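Local coordinates for MutT/nudix family protein (Streptococcus pneumoniae, PDB 4HFQ) that hydrolyses UDP-linked precursors of peptidoglycan biosynthesis as a UDP-X diphosphatase of the Nudix family, at residues A[126-136]-A[193-203]. Residues are numbered along the deposited sequence; the frame is centred on the assembly and turned at random. Where two conformers were deposited one is given.
Sequences RLLAVFDTNRF and VYQGHRGQYLD. With GOL (glycerol), chain K.
A129 pairs with Y201 and V130 with L202 in parallel register, so that the C-terminal tail, returning from helix 184-194, adds a short strand to the edge of strand 120-132 in the Nudix domain. Three backbone bonds make the ladder: Y201 N to L128 O, V130 N to Y201 O (2.9 Å) and D203 N to V130 O, the last almost straight at 170°. On the other side of the strand, L128 and A129 both face V147, a classic beta bulge.

A carboxylate can stand in for the next carbonyl of a ladder, and D203 is an example. D203 OD2 accepts D132 N at 2.8 Å through the anti lone pair, which prolongs the ladder by one side-chain bond. Y201 OH donates to D203 OD1 at 2.6 Å, on the syn side but tilted 33° out of the carboxylate plane, and R135 NE forms a salt bridge to the same oxygen. With three groups gripping it, the carboxylate is probably favoured in its charged form. D132 itself caps helix 133-136, its OD1 accepting N134 N and also Q142 NE2.

A chi1 of -176° carries the Y201 ring, on the A129 face of the sheet, towards F131 and F136; F131 CE1 reaches one face of it, the two planes inclined at 42°. F136 completes the aromatic cluster, Y201 OH and D203 OD2 both lying at its ring edge. On the opposite face of the sheet V130 CG2 meets L202 CD2 at 4.0 Å.

At the far end, L128 CD2 packs on V193 CG1, and also lies over one face of the R126 guanidinium. R126 NH1 donates to V193 O from above the carbonyl plane, while G196 N, in a Schellman motif, reaches that oxygen from the opposite face.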
loop_
_atom_site.group_PDB
_atom_site.type_symbol
_atom_site.label_atom_id
_atom_site.label_comp_id
_atom_site.label_asym_id
_atom_site.label_seq_id
_atom_site.Cartn_x
_atom_site.Cartn_y
_atom_site.Cartn_z
ATOM N N ARG A 126 -6.598 -15.635 11.603
ATOM C CA ARG A 126 -7.416 -14.732 10.782
ATOM C C ARG A 126 -6.654 -13.444 10.547
ATOM O O ARG A 126 -5.659 -13.169 11.214
ATOM C CB ARG A 126 -8.777 -14.442 11.445
ATOM C CG ARG A 126 -8.664 -13.689 12.763
ATOM C CD ARG A 126 -10.019 -13.439 13.423
ATOM N NE ARG A 126 -10.784 -12.407 12.725
ATOM C CZ ARG A 126 -11.617 -11.549 13.319
ATOM N NH1 ARG A 126 -11.772 -11.561 14.638
ATOM N NH2 ARG A 126 -12.270 -10.663 12.587
ATOM N N LEU A 127 -7.129 -12.662 9.589
ATOM C CA LEU A 127 -6.631 -11.309 9.390
ATOM C C LEU A 127 -7.529 -10.368 10.192
ATOM O O LEU A 127 -8.755 -10.363 9.989
ATOM C CB LEU A 127 -6.651 -10.950 7.901
ATOM C CG LEU A 127 -6.238 -9.530 7.496
ATOM C CD1 LEU A 127 -4.796 -9.262 7.882
ATOM C CD2 LEU A 127 -6.432 -9.380 5.994
ATOM N N LEU A 128 -6.947 -9.592 11.112
ATOM C CA LEU A 128 -7.732 -8.674 11.946
ATOM C C LEU A 128 -7.881 -7.292 11.321
ATOM O O LEU A 128 -8.906 -6.629 11.507
ATOM C CB LEU A 128 -7.135 -8.540 13.347
ATOM C CG LEU A 128 -7.050 -9.841 14.152
ATOM C CD1 LEU A 128 -6.163 -9.593 15.351
ATOM C CD2 LEU A 128 -8.416 -10.326 14.612
ATOM N N ALA A 129 -6.841 -6.821 10.622
ATOM C CA ALA A 129 -6.840 -5.454 10.113
ATOM C C ALA A 129 -5.884 -5.330 8.977
ATOM O O ALA A 129 -4.847 -6.015 8.941
ATOM C CB ALA A 129 -6.422 -4.471 11.200
ATOM N N VAL A 130 -6.199 -4.392 8.077
ATOM C CA VAL A 130 -5.185 -3.861 7.154
ATOM C C VAL A 130 -5.169 -2.348 7.365
ATOM O O VAL A 130 -6.119 -1.655 6.994
ATOM C CB VAL A 130 -5.464 -4.196 5.669
ATOM C CG1 VAL A 130 -4.314 -3.691 4.803
ATOM C CG2 VAL A 130 -5.628 -5.695 5.472
ATOM N N PHE A 131 -4.125 -1.863 8.040
ATOM C CA PHE A 131 -3.974 -0.435 8.341
ATOM C C PHE A 131 -3.155 0.299 7.279
ATOM O O PHE A 131 -2.183 -0.238 6.731
ATOM C CB PHE A 131 -3.248 -0.230 9.682
ATOM C CG PHE A 131 -4.003 -0.699 10.897
ATOM C CD1 PHE A 131 -5.206 -0.118 11.260
ATOM C CD2 PHE A 131 -3.469 -1.695 11.702
ATOM C CE1 PHE A 131 -5.871 -0.526 12.418
ATOM C CE2 PHE A 131 -4.129 -2.108 12.856
ATOM C CZ PHE A 131 -5.330 -1.521 13.207
ATOM N N ASP A 132 -3.523 1.553 7.056
ATOM C CA ASP A 132 -2.744 2.477 6.227
ATOM C C ASP A 132 -1.800 3.239 7.147
ATOM O O ASP A 132 -2.262 4.040 7.987
ATOM C CB ASP A 132 -3.703 3.440 5.514
ATOM C CG ASP A 132 -3.002 4.456 4.631
ATOM O OD1 ASP A 132 -1.771 4.402 4.438
ATOM O OD2 ASP A 132 -3.740 5.326 4.142
ATOM N N THR A 133 -0.487 3.054 6.986
ATOM C CA THR A 133 0.442 3.803 7.858
ATOM C C THR A 133 0.366 5.303 7.667
ATOM O O THR A 133 0.688 6.066 8.585
ATOM C CB THR A 133 1.902 3.349 7.735
ATOM O OG1 THR A 133 2.339 3.520 6.374
ATOM C CG2 THR A 133 2.075 1.908 8.164
ATOM N N ASN A 134 -0.089 5.754 6.505
ATOM C CA ASN A 134 -0.240 7.204 6.320
ATOM C C ASN A 134 -1.273 7.780 7.261
ATOM O O ASN A 134 -1.181 8.957 7.619
ATOM C CB ASN A 134 -0.585 7.564 4.870
ATOM C CG ASN A 134 0.633 7.683 3.986
ATOM O OD1 ASN A 134 1.715 7.201 4.288
ATOM N ND2 ASN A 134 0.443 8.318 2.827
ATOM N N ARG A 135 -2.239 6.961 7.677
ATOM C CA ARG A 135 -3.255 7.387 8.647
ATOM C C ARG A 135 -2.754 7.343 10.086
ATOM O O ARG A 135 -2.948 8.305 10.840
ATOM C CB ARG A 135 -4.518 6.529 8.498
ATOM C CG ARG A 135 -5.590 6.803 9.558
ATOM C CD ARG A 135 -6.880 6.062 9.228
ATOM N NE ARG A 135 -7.492 6.548 7.996
ATOM C CZ ARG A 135 -8.343 7.566 7.933
ATOM N NH1 ARG A 135 -8.698 8.210 9.037
ATOM N NH2 ARG A 135 -8.831 7.960 6.768
ATOM N N PHE A 136 -2.101 6.253 10.463
ATOM C CA PHE A 136 -1.815 5.999 11.885
ATOM C C PHE A 136 -0.407 6.330 12.324
ATOM O O PHE A 136 -0.182 6.566 13.508
ATOM C CB PHE A 136 -2.098 4.538 12.229
ATOM C CG PHE A 136 -3.552 4.208 12.256
ATOM C CD1 PHE A 136 -4.311 4.438 13.410
ATOM C CD2 PHE A 136 -4.178 3.678 11.131
ATOM C CE1 PHE A 136 -5.663 4.138 13.429
ATOM C CE2 PHE A 136 -5.527 3.394 11.148
ATOM C CZ PHE A 136 -6.277 3.611 12.298
ATOM N N VAL A 193 -11.636 -5.932 17.512
ATOM C CA VAL A 193 -11.847 -6.905 16.425
ATOM C C VAL A 193 -11.639 -8.341 16.941
ATOM O O VAL A 193 -12.448 -9.236 16.700
ATOM C CB VAL A 193 -10.889 -6.659 15.233
ATOM C CG1 VAL A 193 -11.137 -7.689 14.134
ATOM C CG2 VAL A 193 -11.053 -5.262 14.662
ATOM N N TYR A 194 -10.552 -8.522 17.683
ATOM C CA TYR A 194 -10.192 -9.832 18.224
ATOM C C TYR A 194 -11.317 -10.418 19.092
ATOM O O TYR A 194 -11.602 -11.610 19.014
ATOM C CB TYR A 194 -8.888 -9.720 19.020
ATOM C CG TYR A 194 -8.576 -10.949 19.839
ATOM C CD1 TYR A 194 -8.100 -12.102 19.227
ATOM C CD2 TYR A 194 -8.780 -10.965 21.217
ATOM C CE1 TYR A 194 -7.837 -13.247 19.965
ATOM C CE2 TYR A 194 -8.497 -12.099 21.967
ATOM C CZ TYR A 194 -8.038 -13.229 21.329
ATOM O OH TYR A 194 -7.758 -14.377 22.056
ATOM N N GLN A 195 -11.932 -9.559 19.912
ATOM C CA GLN A 195 -13.007 -9.972 20.816
ATOM C C GLN A 195 -14.371 -10.053 20.115
ATOM O O GLN A 195 -15.383 -10.312 20.774
ATOM C CB GLN A 195 -13.102 -9.013 22.013
ATOM C CG GLN A 195 -11.836 -8.882 22.856
ATOM C CD GLN A 195 -11.508 -10.142 23.634
ATOM O OE1 GLN A 195 -12.281 -11.086 23.645
ATOM N NE2 GLN A 195 -10.350 -10.160 24.282
ATOM N N GLY A 196 -14.404 -9.822 18.801
ATOM C CA GLY A 196 -15.629 -9.951 18.008
ATOM C C GLY A 196 -16.637 -8.839 18.242
ATOM O O GLY A 196 -17.819 -8.998 17.917
ATOM N N HIS A 197 -16.177 -7.712 18.779
ATOM C CA HIS A 197 -17.053 -6.566 19.017
ATOM C C HIS A 197 -17.252 -5.744 17.779
ATOM O O HIS A 197 -18.136 -4.892 17.715
ATOM C CB HIS A 197 -16.488 -5.695 20.129
ATOM C CG HIS A 197 -16.311 -6.413 21.452
ATOM N ND1 HIS A 197 -15.656 -5.859 22.483
ATOM C CD2 HIS A 197 -16.730 -7.674 21.888
ATOM C CE1 HIS A 197 -15.643 -6.716 23.524
ATOM N NE2 HIS A 197 -16.310 -7.818 23.162
ATOM N N ARG A 198 -16.428 -5.988 16.764
ATOM C CA ARG A 198 -16.596 -5.352 15.457
ATOM C C ARG A 198 -15.907 -6.241 14.452
ATOM O O ARG A 198 -15.165 -7.134 14.843
ATOM C CB ARG A 198 -15.988 -3.960 15.432
ATOM C CG ARG A 198 -14.519 -3.936 15.822
ATOM C CD ARG A 198 -13.824 -2.754 15.187
ATOM N NE ARG A 198 -13.817 -2.905 13.736
ATOM C CZ ARG A 198 -13.729 -1.906 12.869
ATOM N NH1 ARG A 198 -13.629 -0.652 13.304
ATOM N NH2 ARG A 198 -13.730 -2.164 11.574
ATOM N N GLY A 199 -16.162 -6.001 13.172
ATOM C CA GLY A 199 -15.553 -6.779 12.106
ATOM C C GLY A 199 -14.151 -6.297 11.775
ATOM O O GLY A 199 -13.635 -5.317 12.334
ATOM N N GLN A 200 -13.545 -7.019 10.849
ATOM C CA GLN A 200 -12.236 -6.694 10.309
ATOM C C GLN A 200 -12.076 -5.202 9.997
ATOM O O GLN A 200 -12.950 -4.595 9.370
ATOM C CB GLN A 200 -12.064 -7.496 9.027
ATOM C CG GLN A 200 -10.689 -7.313 8.410
ATOM C CD GLN A 200 -10.468 -8.325 7.324
ATOM O OE1 GLN A 200 -9.873 -9.387 7.556
ATOM N NE2 GLN A 200 -10.982 -8.029 6.139
ATOM N N TYR A 201 -10.948 -4.626 10.416
ATOM C CA TYR A 201 -10.659 -3.219 10.147
ATOM C C TYR A 201 -9.940 -3.058 8.806
ATOM O O TYR A 201 -8.933 -3.703 8.588
ATOM C CB TYR A 201 -9.800 -2.616 11.271
ATOM C CG TYR A 201 -9.566 -1.141 11.064
ATOM C CD1 TYR A 201 -8.574 -0.699 10.182
ATOM C CD2 TYR A 201 -10.363 -0.182 11.704
ATOM C CE1 TYR A 201 -8.382 0.653 9.944
ATOM C CE2 TYR A 201 -10.165 1.175 11.478
ATOM C CZ TYR A 201 -9.182 1.579 10.600
ATOM O OH TYR A 201 -9.010 2.926 10.365
ATOM N N LEU A 202 -10.457 -2.202 7.936
ATOM C CA LEU A 202 -9.818 -1.906 6.661
ATOM C C LEU A 202 -9.766 -0.411 6.412
ATOM O O LEU A 202 -10.799 0.258 6.403
ATOM C CB LEU A 202 -10.600 -2.506 5.494
ATOM C CG LEU A 202 -10.835 -4.010 5.462
ATOM C CD1 LEU A 202 -11.784 -4.266 4.303
ATOM C CD2 LEU A 202 -9.529 -4.775 5.295
ATOM N N ASP A 203 -8.574 0.122 6.183
ATOM C CA ASP A 203 -8.481 1.502 5.700
ATOM C C ASP A 203 -8.754 1.601 4.203
ATOM O O ASP A 203 -8.439 0.689 3.455
ATOM C CB ASP A 203 -7.119 2.101 6.040
ATOM C CG ASP A 203 -7.025 2.566 7.480
ATOM O OD1 ASP A 203 -7.999 3.186 7.984
ATOM O OD2 ASP A 203 -5.968 2.344 8.097
HETATM C C1 GOL K . -9.769 4.936 6.252
HETATM O O1 GOL K . -10.634 4.254 7.167
HETATM C C2 GOL K . -10.203 4.820 4.788
HETATM O O2 GOL K . -11.586 4.473 4.650
HETATM C C3 GOL K . -9.975 6.170 4.118
HETATM O O3 GOL K . -8.571 6.463 4.085
HETATM O O HOH W 1 -14.324 -9.649 14.214
HETATM O O HOH W 2 -10.899 -13.125 16.770
#